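PDB 5JDK: switch-activating protein 1 from Schizosaccharomyces pombe, which binds specific double-stranded DNA sequences needed for mating-type switching and for blocking replication forks in the ribosomal DNA, and is seen here as its N-terminal DNA-binding domain. Local coordinates for residues 87-92 against 114-119; 42-47 against 61-66; 35-40 against 110-115. All blocks are in the same frame, centred on the assembly; numbering follows the deposited sequence.

Contact 1. Residues 87-92 against 114-119; sequences SIMRVY and QLCDEW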
loop_
_atom_site.group_PDB
_atom_site.type_symbol
_atom_site.label_atom_id
_atom_site.label_comp_id
_atom_site.label_asym_id
_atom_site.label_seq_id
_atom_site.Cartn_x
_atom_site.Cartn_y
_atom_site.Cartn_z
ATOM N N SER A 87 -1.153 -1.616 -7.966
ATOM C CA SER A 87 -1.174 -0.505 -8.908
ATOM C C SER A 87 -0.745 0.804 -8.254
ATOM O O SER A 87 0.029 1.569 -8.844
ATOM C CB SER A 87 -2.564 -0.365 -9.519
ATOM O OG SER A 87 -2.557 0.682 -10.470
ATOM N N ILE A 88 -1.235 1.084 -7.042
ATOM C CA ILE A 88 -0.797 2.278 -6.326
ATOM C C ILE A 88 0.723 2.288 -6.194
ATOM O O ILE A 88 1.376 3.327 -6.376
ATOM C CB ILE A 88 -1.505 2.358 -4.959
ATOM C CG1 ILE A 88 -2.981 2.734 -5.144
ATOM C CG2 ILE A 88 -0.801 3.341 -4.013
ATOM C CD1 ILE A 88 -3.838 2.465 -3.941
ATOM N N MET A 89 1.305 1.150 -5.820
ATOM C CA MET A 89 2.750 1.097 -5.626
ATOM C C MET A 89 3.521 1.197 -6.939
ATOM O O MET A 89 4.616 1.777 -6.968
ATOM C CB MET A 89 3.121 -0.164 -4.852
ATOM C CG MET A 89 2.557 -0.207 -3.435
ATOM S SD MET A 89 3.038 1.184 -2.381
ATOM C CE MET A 89 4.784 0.844 -2.151
ATOM N N ARG A 90 2.983 0.646 -8.026
ATOM C CA ARG A 90 3.630 0.796 -9.319
ATOM C C ARG A 90 3.624 2.253 -9.753
ATOM O O ARG A 90 4.649 2.785 -10.216
ATOM C CB ARG A 90 2.932 -0.078 -10.355
ATOM C CG ARG A 90 3.638 -0.029 -11.682
ATOM C CD ARG A 90 3.124 -1.074 -12.635
ATOM N NE ARG A 90 3.734 -0.933 -13.956
ATOM C CZ ARG A 90 4.876 -1.507 -14.331
ATOM N NH1 ARG A 90 5.559 -2.261 -13.482
ATOM N NH2 ARG A 90 5.340 -1.308 -15.556
ATOM N N VAL A 91 2.483 2.924 -9.584
ATOM C CA VAL A 91 2.413 4.345 -9.894
ATOM C C VAL A 91 3.360 5.126 -8.999
ATOM O O VAL A 91 4.025 6.058 -9.456
ATOM C CB VAL A 91 0.961 4.846 -9.809
ATOM C CG1 VAL A 91 0.909 6.365 -9.873
ATOM C CG2 VAL A 91 0.145 4.221 -10.934
ATOM N N TYR A 92 3.480 4.732 -7.730
ATOM C CA TYR A 92 4.433 5.383 -6.840
ATOM C C TYR A 92 5.855 5.289 -7.378
ATOM O O TYR A 92 6.595 6.283 -7.386
ATOM C CB TYR A 92 4.334 4.780 -5.444
ATOM C CG TYR A 92 5.356 5.343 -4.472
ATOM C CD1 TYR A 92 6.267 4.521 -3.825
ATOM C CD2 TYR A 92 5.392 6.698 -4.195
ATOM C CE1 TYR A 92 7.188 5.044 -2.918
ATOM C CE2 TYR A 92 6.315 7.233 -3.309
ATOM C CZ TYR A 92 7.205 6.398 -2.673
ATOM O OH TYR A 92 8.128 6.905 -1.781
ATOM N N GLN A 114 3.906 9.478 0.981
ATOM C CA GLN A 114 4.469 9.098 2.277
ATOM C C GLN A 114 3.958 7.735 2.720
ATOM O O GLN A 114 4.725 6.904 3.237
ATOM C CB GLN A 114 4.144 10.162 3.323
ATOM C CG GLN A 114 4.793 9.915 4.678
ATOM C CD GLN A 114 4.097 8.836 5.497
ATOM O OE1 GLN A 114 4.746 7.932 6.027
ATOM N NE2 GLN A 114 2.776 8.931 5.609
ATOM N N LEU A 115 2.666 7.484 2.524
ATOM C CA LEU A 115 2.112 6.174 2.841
ATOM C C LEU A 115 2.771 5.085 2.006
ATOM O O LEU A 115 3.100 4.010 2.522
ATOM C CB LEU A 115 0.601 6.192 2.621
ATOM C CG LEU A 115 -0.176 7.061 3.601
ATOM C CD1 LEU A 115 -1.576 7.322 3.080
ATOM C CD2 LEU A 115 -0.244 6.399 4.969
ATOM N N CYS A 116 2.966 5.351 0.718
ATOM C CA CYS A 116 3.628 4.390 -0.142
ATOM C C CYS A 116 5.067 4.139 0.302
ATOM O O CYS A 116 5.536 2.998 0.286
ATOM C CB CYS A 116 3.583 4.873 -1.588
ATOM S SG CYS A 116 1.929 4.857 -2.313
ATOM N N ASP A 117 5.794 5.186 0.686
ATOM C CA ASP A 117 7.152 4.997 1.183
ATOM C C ASP A 117 7.158 4.071 2.395
ATOM O O ASP A 117 8.003 3.168 2.508
ATOM C CB ASP A 117 7.739 6.359 1.557
ATOM C CG ASP A 117 9.097 6.241 2.199
ATOM O OD1 ASP A 117 10.068 5.926 1.488
ATOM O OD2 ASP A 117 9.190 6.443 3.427
ATOM N N GLU A 118 6.206 4.272 3.311
ATOM C CA GLU A 118 6.165 3.458 4.520
ATOM C C GLU A 118 5.807 2.008 4.195
ATOM O O GLU A 118 6.374 1.066 4.770
ATOM C CB GLU A 118 5.187 4.093 5.506
ATOM C CG GLU A 118 5.204 3.456 6.862
ATOM C CD GLU A 118 4.516 4.260 7.952
ATOM O OE1 GLU A 118 4.206 5.436 7.730
ATOM O OE2 GLU A 118 4.314 3.689 9.035
ATOM N N TRP A 119 4.888 1.801 3.255
ATOM C CA TRP A 119 4.533 0.441 2.859
ATOM C C TRP A 119 5.680 -0.248 2.129
ATOM O O TRP A 119 5.988 -1.421 2.403
ATOM C CB TRP A 119 3.266 0.459 2.002
ATOM C CG TRP A 119 2.746 -0.906 1.690
ATOM C CD1 TRP A 119 2.461 -1.414 0.461
ATOM C CD2 TRP A 119 2.443 -1.952 2.636
ATOM N NE1 TRP A 119 1.990 -2.701 0.577
ATOM C CE2 TRP A 119 1.976 -3.053 1.900
ATOM C CE3 TRP A 119 2.509 -2.058 4.028
ATOM C CZ2 TRP A 119 1.592 -4.252 2.507
ATOM C CZ3 TRP A 119 2.125 -3.247 4.627
ATOM C CH2 TRP A 119 1.666 -4.322 3.867
HETATM O O HOH W 1 10.328 5.563 -1.256
#
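Met89 and Cys116 mark the nearest backbone approach, CA to CA 6.5 Å, where the helical segments 87-92 and 114-119 cross at -104° with their axes 10.2 Å apart. Cys116 lies at the middle of this crossing, touched by Ile88, Met89 and Tyr92. Its CB sits over one face of the Tyr92 ring, 3.4 Å from CG and shifted toward the rim on the CG side, a CH-pi contact; its SG stands oblique to the same ring, a sulfur-aromatic contact, and meets Ile88 CG2 at 3.6 Å. Met89 doubles back at chi2 and chi3 (-58° and -69°), which carries its SD alongside Cys116 CB and brings CE to 3.3 Å from Cys116 O. The same sulfur lies in the plane of the Trp119 indole, at its edge, 3.9 Å from CD1: a Met-aromatic contact. At the outer end Tyr92 OH reaches past Asp117 CB, and a water bridges the two side chains, 2.6 Å from Tyr92 OH and donating to Asp117 OD1. The Phe59 ring meets that of Trp119 with the planes nearly parallel. No direct hydrogen bond joins the segments, so this buried crossing within the helical DNA-binding domain rests on sulfur, aromatic and aliphatic packing, with the water bridge its polar tie.

Contact 2. Residues 42-47 against 61-66; sequences RLVVRH and AKIARI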
loop_
_atom_site.group_PDB
_atom_site.type_symbol
_atom_site.label_atom_id
_atom_site.label_comp_id
_atom_site.label_asym_id
_atom_site.label_seq_id
_atom_site.Cartn_x
_atom_site.Cartn_y
_atom_site.Cartn_z
ATOM N N ARG A 42 -3.890 4.383 3.991
ATOM C CA ARG A 42 -3.892 4.629 5.426
ATOM C C ARG A 42 -4.167 3.342 6.186
ATOM O O ARG A 42 -3.517 3.061 7.198
ATOM C CB ARG A 42 -4.948 5.670 5.799
ATOM C CG ARG A 42 -4.581 7.106 5.460
ATOM C CD ARG A 42 -5.730 8.037 5.782
ATOM N NE ARG A 42 -5.458 9.412 5.403
ATOM C CZ ARG A 42 -6.397 10.342 5.273
ATOM N NH1 ARG A 42 -7.671 10.041 5.495
ATOM N NH2 ARG A 42 -6.064 11.571 4.917
ATOM N N LEU A 43 -5.145 2.553 5.725
ATOM C CA LEU A 43 -5.439 1.282 6.390
ATOM C C LEU A 43 -4.294 0.289 6.261
ATOM O O LEU A 43 -3.938 -0.392 7.228
ATOM C CB LEU A 43 -6.698 0.665 5.798
ATOM C CG LEU A 43 -8.013 1.349 6.113
ATOM C CD1 LEU A 43 -9.111 0.715 5.287
ATOM C CD2 LEU A 43 -8.323 1.260 7.595
ATOM N N VAL A 44 -3.730 0.167 5.062
ATOM C CA VAL A 44 -2.603 -0.737 4.853
ATOM C C VAL A 44 -1.470 -0.404 5.819
ATOM O O VAL A 44 -0.923 -1.277 6.506
ATOM C CB VAL A 44 -2.148 -0.651 3.386
ATOM C CG1 VAL A 44 -0.817 -1.330 3.172
ATOM C CG2 VAL A 44 -3.204 -1.263 2.466
ATOM N N VAL A 45 -1.093 0.871 5.875
ATOM C CA VAL A 45 0.017 1.283 6.729
ATOM C C VAL A 45 -0.321 1.100 8.206
ATOM O O VAL A 45 0.519 0.648 8.984
ATOM C CB VAL A 45 0.431 2.723 6.388
ATOM C CG1 VAL A 45 1.384 3.280 7.409
ATOM C CG2 VAL A 45 1.093 2.741 5.017
ATOM N N ARG A 46 -1.535 1.472 8.623
ATOM C CA ARG A 46 -1.914 1.311 10.026
ATOM C C ARG A 46 -1.751 -0.126 10.482
ATOM O O ARG A 46 -1.370 -0.380 11.631
ATOM C CB ARG A 46 -3.365 1.755 10.235
ATOM C CG ARG A 46 -3.896 1.521 11.645
ATOM C CD ARG A 46 -3.170 2.397 12.645
ATOM N NE ARG A 46 -3.496 2.144 14.052
ATOM C CZ ARG A 46 -2.852 1.281 14.838
ATOM N NH1 ARG A 46 -1.862 0.542 14.346
ATOM N NH2 ARG A 46 -3.192 1.159 16.111
ATOM N N HIS A 47 -2.050 -1.079 9.601
ATOM C CA HIS A 47 -2.010 -2.498 9.917
ATOM C C HIS A 47 -0.736 -3.178 9.432
ATOM O O HIS A 47 -0.689 -4.408 9.385
ATOM C CB HIS A 47 -3.233 -3.188 9.306
ATOM C CG HIS A 47 -4.523 -2.760 9.920
ATOM N ND1 HIS A 47 -5.212 -1.632 9.531
ATOM C CD2 HIS A 47 -5.238 -3.306 10.930
ATOM C CE1 HIS A 47 -6.297 -1.501 10.275
ATOM N NE2 HIS A 47 -6.337 -2.506 11.130
ATOM N N ALA A 61 -7.210 -9.854 2.653
ATOM C CA ALA A 61 -8.629 -10.054 2.929
ATOM C C ALA A 61 -9.108 -9.098 4.011
ATOM O O ALA A 61 -10.200 -8.511 3.906
ATOM C CB ALA A 61 -8.900 -11.495 3.358
ATOM N N LYS A 62 -8.320 -8.952 5.088
ATOM C CA LYS A 62 -8.685 -8.041 6.163
ATOM C C LYS A 62 -8.743 -6.600 5.679
ATOM O O LYS A 62 -9.674 -5.858 6.026
ATOM C CB LYS A 62 -7.702 -8.191 7.325
ATOM C CG LYS A 62 -7.917 -7.144 8.404
ATOM C CD LYS A 62 -7.129 -7.393 9.664
ATOM C CE LYS A 62 -7.478 -6.374 10.730
ATOM N NZ LYS A 62 -6.736 -6.556 11.989
ATOM N N ILE A 63 -7.753 -6.179 4.892
ATOM C CA ILE A 63 -7.762 -4.816 4.373
ATOM C C ILE A 63 -9.000 -4.578 3.523
ATOM O O ILE A 63 -9.649 -3.535 3.634
ATOM C CB ILE A 63 -6.466 -4.529 3.589
ATOM C CG1 ILE A 63 -5.218 -4.616 4.480
ATOM C CG2 ILE A 63 -6.551 -3.180 2.869
ATOM C CD1 ILE A 63 -5.169 -3.634 5.607
ATOM N N ALA A 64 -9.340 -5.524 2.646
ATOM C CA ALA A 64 -10.530 -5.345 1.825
ATOM C C ALA A 64 -11.765 -5.191 2.699
ATOM O O ALA A 64 -12.641 -4.349 2.434
ATOM C CB ALA A 64 -10.696 -6.542 0.901
ATOM N N ARG A 65 -11.846 -6.002 3.750
ATOM C CA ARG A 65 -13.011 -5.962 4.627
ATOM C C ARG A 65 -13.108 -4.644 5.390
ATOM O O ARG A 65 -14.175 -4.022 5.427
ATOM C CB ARG A 65 -12.983 -7.151 5.582
ATOM C CG ARG A 65 -14.112 -7.110 6.571
ATOM C CD ARG A 65 -14.256 -8.405 7.322
ATOM N NE ARG A 65 -14.683 -9.510 6.474
ATOM C CZ ARG A 65 -15.944 -9.762 6.135
ATOM N NH1 ARG A 65 -16.937 -8.997 6.558
ATOM N NH2 ARG A 65 -16.197 -10.806 5.356
ATOM N N ILE A 66 -12.020 -4.206 6.022
ATOM C CA ILE A 66 -12.075 -2.956 6.778
ATOM C C ILE A 66 -12.278 -1.771 5.842
ATOM O O ILE A 66 -12.994 -0.818 6.168
ATOM C CB ILE A 66 -10.835 -2.795 7.679
ATOM C CG1 ILE A 66 -10.760 -3.960 8.668
ATOM C CG2 ILE A 66 -10.875 -1.439 8.404
ATOM C CD1 ILE A 66 -9.538 -3.976 9.546
#
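Apolar contacts do most of the joining between Leu43, Val44 and His47 at the end of helix 34-46 and Ile63 and Ile66 of helix 56-71, the first two helices of the all-helical DNA-binding domain. The segments run at 134° to each other, axes 10.1 Å apart. The Leu43 and Ile66 side chains cross at a slant, CD2 of Leu43 3.8 Å from CG2 of Ile66, while Val44 CG2 meets Ile63 CG2 at 3.9 Å, those side chains crossing nearly at right angles. Ile63 CD1 pushes in beside the first helix's backbone, 3.8 Å from Leu43 O, and Ile66 CD1 comes obliquely to the His47 ring, 3.9 Å from NE2. The polar part centres on His47, which leaves the helix. With CG anti to its carbonyl carbon (chi1 -66°), the ring folds back so that ND1 donates to Leu43 O at 2.9 Å (157° at the hydrogen), the oxygen lying in the ring plane. His47 N grips the same oxygen from the other face of the carbonyl. The extended Lys62 passes by, its NZ 3.7 Å from His47 CD2, on its way to a salt bridge with Glu50. That ammonium would probably disfavour a second imidazole proton, while the ND1 bond fixes the ring's rotation and leaves NE2, CE1 and CD2 to meet Ile66 and Lys62.

Contact 3. Residues 35-40 against 110-115; sequences EEKIKL and DELDQL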
loop_
_atom_site.group_PDB
_atom_site.type_symbol
_atom_site.label_atom_id
_atom_site.label_comp_id
_atom_site.label_asym_id
_atom_site.label_seq_id
_atom_site.Cartn_x
_atom_site.Cartn_y
_atom_site.Cartn_z
ATOM N N GLU A 35 -8.882 10.135 -3.187
ATOM C CA GLU A 35 -9.323 10.052 -1.802
ATOM C C GLU A 35 -9.445 8.600 -1.360
ATOM O O GLU A 35 -9.047 8.255 -0.244
ATOM C CB GLU A 35 -10.655 10.786 -1.618
ATOM C CG GLU A 35 -11.134 10.843 -0.170
ATOM C CD GLU A 35 -12.605 11.201 -0.044
ATOM O OE1 GLU A 35 -13.294 11.286 -1.082
ATOM O OE2 GLU A 35 -13.074 11.394 1.099
ATOM N N GLU A 36 -9.969 7.729 -2.221
ATOM C CA GLU A 36 -10.087 6.316 -1.873
ATOM C C GLU A 36 -8.721 5.650 -1.773
ATOM O O GLU A 36 -8.510 4.792 -0.908
ATOM C CB GLU A 36 -10.940 5.588 -2.907
ATOM C CG GLU A 36 -12.432 5.872 -2.818
ATOM C CD GLU A 36 -13.211 5.215 -3.941
ATOM O OE1 GLU A 36 -12.802 5.353 -5.114
ATOM O OE2 GLU A 36 -14.224 4.544 -3.645
ATOM N N LYS A 37 -7.786 6.017 -2.651
ATOM C CA LYS A 37 -6.442 5.454 -2.577
ATOM C C LYS A 37 -5.783 5.812 -1.261
ATOM O O LYS A 37 -5.118 4.975 -0.640
ATOM C CB LYS A 37 -5.577 5.995 -3.712
ATOM C CG LYS A 37 -5.947 5.489 -5.080
ATOM C CD LYS A 37 -5.104 6.183 -6.140
ATOM C CE LYS A 37 -5.422 5.692 -7.527
ATOM N NZ LYS A 37 -4.648 6.447 -8.529
ATOM N N ILE A 38 -5.949 7.062 -0.830
ATOM C CA ILE A 38 -5.405 7.487 0.449
ATOM C C ILE A 38 -6.076 6.749 1.606
ATOM O O ILE A 38 -5.401 6.282 2.525
ATOM C CB ILE A 38 -5.491 9.017 0.582
ATOM C CG1 ILE A 38 -4.495 9.666 -0.373
ATOM C CG2 ILE A 38 -5.238 9.469 2.024
ATOM C CD1 ILE A 38 -4.678 11.161 -0.565
ATOM N N LYS A 39 -7.407 6.619 1.592
ATOM C CA LYS A 39 -8.058 5.848 2.651
ATOM C C LYS A 39 -7.535 4.414 2.703
ATOM O O LYS A 39 -7.270 3.868 3.793
ATOM C CB LYS A 39 -9.568 5.859 2.443
ATOM C CG LYS A 39 -10.203 7.220 2.689
ATOM C CD LYS A 39 -11.695 7.195 2.406
ATOM C CE LYS A 39 -12.343 8.526 2.745
ATOM N NZ LYS A 39 -13.785 8.548 2.384
ATOM N N LEU A 40 -7.389 3.787 1.532
ATOM C CA LEU A 40 -6.903 2.417 1.459
ATOM C C LEU A 40 -5.487 2.311 2.007
ATOM O O LEU A 40 -5.193 1.432 2.836
ATOM C CB LEU A 40 -6.974 1.929 0.017
ATOM C CG LEU A 40 -6.428 0.534 -0.267
ATOM C CD1 LEU A 40 -7.126 -0.513 0.570
ATOM C CD2 LEU A 40 -6.585 0.216 -1.738
ATOM N N ASP A 110 1.494 14.381 -1.514
ATOM C CA ASP A 110 2.514 14.142 -0.504
ATOM C C ASP A 110 2.084 13.055 0.483
ATOM O O ASP A 110 2.903 12.206 0.876
ATOM C CB ASP A 110 2.834 15.435 0.243
ATOM C CG ASP A 110 3.658 16.439 -0.583
ATOM O OD1 ASP A 110 4.070 16.146 -1.724
ATOM O OD2 ASP A 110 3.894 17.545 -0.036
ATOM N N GLU A 111 0.815 13.071 0.914
ATOM C CA GLU A 111 0.357 12.046 1.852
ATOM C C GLU A 111 0.395 10.670 1.211
ATOM O O GLU A 111 0.880 9.700 1.815
ATOM C CB GLU A 111 -1.050 12.322 2.389
ATOM C CG GLU A 111 -1.415 11.220 3.393
ATOM C CD GLU A 111 -2.742 11.375 4.085
ATOM O OE1 GLU A 111 -3.552 12.234 3.691
ATOM O OE2 GLU A 111 -2.961 10.597 5.041
ATOM N N LEU A 112 -0.125 10.544 -0.012
ATOM C CA LEU A 112 -0.108 9.223 -0.631
ATOM C C LEU A 112 1.323 8.741 -0.833
ATOM O O LEU A 112 1.636 7.573 -0.578
ATOM C CB LEU A 112 -0.903 9.212 -1.938
ATOM C CG LEU A 112 -1.091 7.821 -2.563
ATOM C CD1 LEU A 112 -1.672 6.820 -1.613
ATOM C CD2 LEU A 112 -1.978 7.919 -3.794
ATOM N N ASP A 113 2.211 9.626 -1.272
ATOM C CA ASP A 113 3.601 9.230 -1.444
ATOM C C ASP A 113 4.207 8.773 -0.119
ATOM O O ASP A 113 4.987 7.810 -0.092
ATOM C CB ASP A 113 4.414 10.392 -2.021
ATOM C CG ASP A 113 4.178 10.633 -3.512
ATOM O OD1 ASP A 113 3.535 9.805 -4.195
ATOM O OD2 ASP A 113 4.682 11.669 -3.996
ATOM N N GLN A 114 3.906 9.478 0.981
ATOM C CA GLN A 114 4.469 9.098 2.277
ATOM C C GLN A 114 3.958 7.735 2.720
ATOM O O GLN A 114 4.725 6.904 3.237
ATOM C CB GLN A 114 4.144 10.162 3.323
ATOM C CG GLN A 114 4.793 9.915 4.678
ATOM C CD GLN A 114 4.097 8.836 5.497
ATOM O OE1 GLN A 114 4.746 7.932 6.027
ATOM N NE2 GLN A 114 2.776 8.931 5.609
ATOM N N LEU A 115 2.666 7.484 2.524
ATOM C CA LEU A 115 2.112 6.174 2.841
ATOM C C LEU A 115 2.771 5.085 2.006
ATOM O O LEU A 115 3.100 4.010 2.522
ATOM C CB LEU A 115 0.601 6.192 2.621
ATOM C CG LEU A 115 -0.176 7.061 3.601
ATOM C CD1 LEU A 115 -1.576 7.322 3.080
ATOM C CD2 LEU A 115 -0.244 6.399 4.969
#
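Glu111 is the first residue of 110-115 to reach the helical segment 35-40, meeting Ile38. The axes pass 9.7 Å apart at only 34°, running in roughly the same direction, and Ile38 and Leu112 have the nearest CA atoms, 5.7 Å apart. Glu111 extends its chain with CG anti to the backbone N (chi1 -178°), which lays the carboxylate alongside the Ile38 methyl: OE1 is 3.6 Å from Ile38 CG2. The charge itself is directed to Arg42, one turn further along helix 34-46, through a salt bridge from OE2 to NE, so the isoleucine packs against a carboxylate already paired. Leu112 follows and fits between Lys37 and Ile38. Its CB lies 3.9 Å from Ile38 CG1, while CD1 comes up to Lys37 O and CD2 touches Lys37 CB, before the lysine chain heads off. One turn on from Glu111, Leu115 meets mainly the backbone, CD1 4.0 Å from Ile38 O, its side-chain approach to Ile38 CG2 being longer. Ile38 thus touches all three residues, and with an alanine in its place the Leu112 side chain is likely to face a gap and the Glu111 carboxylate to lose its apolar flank. The pair brings together the first and last helices of the domain, 34-46 and 107-131. Leu112 also packs on Leu34 and Met41, and Leu115 on Arg42 and Val45. On the side of helix 78-98, Lys37 touches Ile88 and Leu40 rests on Gln84 and Ile85; Leu40 also meets Ile63 of helix 56-71.

How the contacts relate
Contacts 2 and 3 share helix 34-46, and contacts 1 and 3 share helix 107-131: contact 3 lays the first half of 34-46 along 107-131, and contact 2 sets its last turn against helix 56-71. Contacts 1 and 3 are close neighbours, about 8 Å between centres; Tyr92 CE2 comes to 3.5 Å from Asp113 O. The centre of contact 2 is about 14 Å from that of contact 1, and contact 2 is nested within the chain loop that contact 3 closes. The Arg42-Glu111 salt bridge, NE to OE2 2.8 Å, ties contacts 2 and 3, while Trp119 CD2 packs on Val44 CG1 at 3.4 Å between contacts 1 and 2. A glycerol, probably from the crystallisation liquor, hydrogen-bonds Trp119 NE1.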